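PDB 6JEB: beta-hexosaminidase Amuc_2018 from Akkermansia muciniphila, which hydrolyses terminal non-reducing N-acetylhexosamine residues from N-glycans, chitobiose and related beta-N-acetylhexosaminides. Local coordinates for residues 190-198 against 219-227. Residues are numbered along the deposited sequence; the frame is centred on the assembly and turned at random.
With ZN (zinc ion), chain B.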
loop_
_atom_site.group_PDB
_atom_site.type_symbol
_atom_site.label_atom_id
_atom_site.label_comp_id
_atom_site.label_asym_id
_atom_site.label_seq_id
_atom_site.Cartn_x
_atom_site.Cartn_y
_atom_site.Cartn_z
ATOM N N MET A 190 -9.800 8.897 8.934
ATOM C CA MET A 190 -10.639 9.897 9.579
ATOM C C MET A 190 -10.881 11.021 8.585
ATOM O O MET A 190 -10.079 11.219 7.667
ATOM C CB MET A 190 -9.943 10.450 10.828
ATOM C CG MET A 190 -8.577 11.038 10.540
ATOM S SD MET A 190 -7.709 11.528 12.038
ATOM C CE MET A 190 -7.092 9.964 12.597
ATOM N N PRO A 191 -11.979 11.785 8.739
ATOM C CA PRO A 191 -12.982 11.680 9.801
ATOM C C PRO A 191 -14.080 10.653 9.519
ATOM O O PRO A 191 -14.868 10.364 10.424
ATOM C CB PRO A 191 -13.569 13.094 9.852
ATOM C CG PRO A 191 -13.498 13.568 8.416
ATOM C CD PRO A 191 -12.217 12.953 7.867
ATOM N N GLY A 192 -14.133 10.119 8.301
ATOM C CA GLY A 192 -15.126 9.140 7.917
ATOM C C GLY A 192 -14.597 7.723 7.960
ATOM O O GLY A 192 -13.596 7.421 8.621
ATOM N N HIS A 193 -15.279 6.836 7.234
ATOM C CA HIS A 193 -14.982 5.406 7.279
ATOM C C HIS A 193 -14.855 4.929 8.724
ATOM O O HIS A 193 -13.954 4.166 9.085
ATOM C CB HIS A 193 -13.749 5.060 6.436
ATOM C CG HIS A 193 -14.057 4.902 4.978
ATOM N ND1 HIS A 193 -14.533 3.720 4.449
ATOM C CD2 HIS A 193 -13.991 5.780 3.946
ATOM C CE1 HIS A 193 -14.727 3.868 3.150
ATOM N NE2 HIS A 193 -14.408 5.111 2.818
ATOM N N ASN A 194 -15.810 5.367 9.549
ATOM C CA ASN A 194 -15.685 5.275 10.997
ATOM C C ASN A 194 -16.871 4.573 11.650
ATOM O O ASN A 194 -17.129 4.793 12.839
ATOM C CB ASN A 194 -15.481 6.666 11.611
ATOM C CG ASN A 194 -14.041 6.915 12.022
ATOM O OD1 ASN A 194 -13.326 5.990 12.414
ATOM N ND2 ASN A 194 -13.615 8.171 11.963
ATOM N N GLN A 195 -17.593 3.716 10.921
ATOM C CA GLN A 195 -18.740 3.063 11.552
ATOM C C GLN A 195 -18.312 2.172 12.715
ATOM O O GLN A 195 -19.028 2.076 13.718
ATOM C CB GLN A 195 -19.586 2.287 10.547
ATOM C CG GLN A 195 -20.876 1.755 11.181
ATOM C CD GLN A 195 -21.886 1.296 10.160
ATOM O OE1 GLN A 195 -21.942 1.831 9.048
ATOM N NE2 GLN A 195 -22.692 0.294 10.523
ATOM N N ALA A 196 -17.150 1.517 12.609
ATOM C CA ALA A 196 -16.707 0.657 13.704
ATOM C C ALA A 196 -16.394 1.484 14.947
ATOM O O ALA A 196 -16.789 1.118 16.066
ATOM C CB ALA A 196 -15.510 -0.197 13.274
ATOM N N LEU A 197 -15.720 2.623 14.764
ATOM C CA LEU A 197 -15.462 3.520 15.884
ATOM C C LEU A 197 -16.766 4.038 16.489
ATOM O O LEU A 197 -16.880 4.165 17.716
ATOM C CB LEU A 197 -14.563 4.677 15.430
ATOM C CG LEU A 197 -14.135 5.681 16.507
ATOM C CD1 LEU A 197 -13.354 5.000 17.628
ATOM C CD2 LEU A 197 -13.330 6.831 15.889
ATOM N N HIS A 198 -17.767 4.330 15.649
ATOM C CA HIS A 198 -19.058 4.793 16.159
ATOM C C HIS A 198 -19.750 3.708 16.974
ATOM O O HIS A 198 -20.365 3.999 18.006
ATOM C CB HIS A 198 -19.943 5.276 15.000
ATOM C CG HIS A 198 -21.151 6.055 15.434
ATOM N ND1 HIS A 198 -21.532 7.230 14.821
ATOM C CD2 HIS A 198 -22.066 5.824 16.407
ATOM C CE1 HIS A 198 -22.624 7.695 15.405
ATOM N NE2 HIS A 198 -22.967 6.863 16.372
ATOM N N GLY A 219 -20.640 0.036 0.901
ATOM C CA GLY A 219 -21.362 1.286 0.859
ATOM C C GLY A 219 -20.759 2.329 1.779
ATOM O O GLY A 219 -19.878 2.063 2.602
ATOM N N ASN A 220 -21.273 3.544 1.645
ATOM C CA ASN A 220 -20.683 4.720 2.264
ATOM C C ASN A 220 -21.389 5.041 3.574
ATOM O O ASN A 220 -22.622 4.998 3.660
ATOM C CB ASN A 220 -20.785 5.913 1.301
ATOM C CG ASN A 220 -20.246 7.215 1.895
ATOM O OD1 ASN A 220 -21.016 8.117 2.241
ATOM N ND2 ASN A 220 -18.925 7.324 1.997
ATOM N N SER A 221 -20.597 5.351 4.595
ATOM C CA SER A 221 -21.103 5.846 5.866
ATOM C C SER A 221 -20.928 7.359 5.926
ATOM O O SER A 221 -19.889 7.888 5.516
ATOM C CB SER A 221 -20.328 5.208 7.017
ATOM O OG SER A 221 -20.640 5.854 8.242
ATOM N N LYS A 222 -21.951 8.053 6.425
ATOM C CA LYS A 222 -21.892 9.499 6.609
ATOM C C LYS A 222 -21.385 9.903 7.987
ATOM O O LYS A 222 -21.320 11.103 8.279
ATOM C CB LYS A 222 -23.278 10.125 6.386
ATOM C CG LYS A 222 -23.867 9.888 5.005
ATOM C CD LYS A 222 -25.273 10.472 4.904
ATOM C CE LYS A 222 -25.852 10.285 3.510
ATOM N NZ LYS A 222 -27.241 10.824 3.397
ATOM N N GLU A 223 -21.023 8.942 8.838
ATOM C CA GLU A 223 -20.673 9.227 10.229
ATOM C C GLU A 223 -19.261 9.800 10.315
ATOM O O GLU A 223 -18.276 9.080 10.116
ATOM C CB GLU A 223 -20.786 7.950 11.057
ATOM C CG GLU A 223 -22.197 7.413 11.163
ATOM C CD GLU A 223 -23.114 8.353 11.920
ATOM O OE1 GLU A 223 -22.610 9.136 12.755
ATOM O OE2 GLU A 223 -24.340 8.308 11.687
ATOM N N LEU A 224 -19.149 11.084 10.640
ATOM C CA LEU A 224 -17.857 11.727 10.835
ATOM C C LEU A 224 -17.648 12.015 12.317
ATOM O O LEU A 224 -18.582 12.432 13.015
ATOM C CB LEU A 224 -17.779 13.053 10.061
ATOM C CG LEU A 224 -18.102 13.033 8.563
ATOM C CD1 LEU A 224 -17.729 14.357 7.922
ATOM C CD2 LEU A 224 -17.390 11.891 7.849
ATOM N N VAL A 225 -16.419 11.807 12.801
ATOM C CA VAL A 225 -16.105 12.263 14.150
ATOM C C VAL A 225 -16.355 13.771 14.239
ATOM O O VAL A 225 -16.198 14.514 13.259
ATOM C CB VAL A 225 -14.674 11.906 14.588
ATOM C CG1 VAL A 225 -14.537 10.399 14.797
ATOM C CG2 VAL A 225 -13.642 12.431 13.572
ATOM N N CYS A 226 -16.777 14.225 15.419
ATOM C CA CYS A 226 -17.111 15.629 15.608
ATOM C C CYS A 226 -15.881 16.379 16.103
ATOM O O CYS A 226 -15.421 16.116 17.223
ATOM C CB CYS A 226 -18.249 15.776 16.605
ATOM S SG CYS A 226 -18.704 17.519 16.847
ATOM N N PRO A 227 -15.321 17.315 15.330
ATOM C CA PRO A 227 -14.117 18.027 15.793
ATOM C C PRO A 227 -14.341 18.880 17.027
ATOM O O PRO A 227 -13.356 19.352 17.608
ATOM C CB PRO A 227 -13.731 18.901 14.588
ATOM C CG PRO A 227 -14.404 18.263 13.410
ATOM C CD PRO A 227 -15.692 17.694 13.957
HETATM ZN ZN ZN B . -20.141 17.935 15.047
HETATM O O HOH W 1 -17.202 7.599 5.207
HETATM O O HOH W 2 -18.118 6.810 8.851
HETATM O O HOH W 3 -22.507 4.504 9.385
#
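Ser-221 brings CB to within 4.3 Å of Gln-195 OE1, and three waters extend its link to residues 193-195. One takes the backbone N-H of His-193 and donates to Ser-221 O at 2.7 Å. A second accepts from Asn-194 N, donates to Glu-223 O and lies 2.8 Å from Ser-221 OG, while a third joins that same hydroxyl to OE1 of Gln-195, whose amide is also held by Arg-215 and, through NE2, by Asn-213 O. Ser-221 OG further accepts the N-H of Glu-223, closing an ST turn.

The carboxylate of Glu-223 stands almost perpendicular to the ring of His-198 (87°), with OE1 at the ring edge, 3.0 Å from both ND1 and CE1 of His-198. A bend at chi2 (-65°) folds the chain to this edge, and OE2 forms a salt bridge with Lys-209, whose backbone N bonds His-198 NE2. A glutamine in place of Glu-223 would probably leave the ammonium of Lys-209 without its charged mate.

The 190-198 segment follows strand 183-187 of the family 20 TIM barrel and carries His-193 of the charge relay, linked to Asp-130 and Glu-258; the 219-227 segment packs against it and leads on to the zinc site.

Leu-224 lays CD2 against Gly-192 CA at 3.6 Å, and its own CA-H points at Pro-191 O. That carbonyl, following a cis peptide, is gripped from opposite faces of its plane: Val-225 N donates at 3.2 Å, and Asn-194 ND2 comes from above the plane at 3.0 Å.

The two methyls of Val-225 face different partners, CG2 resting on Pro-191 CB (3.8 Å) and CG1 meeting Leu-197 CD2 and lying beside Asn-194 ND2, near Tyr-236 of helix 230-246. One residue on, Cys-226 turns away, its SG binding zinc together with Cys-206, Cys-267 and Cys-270.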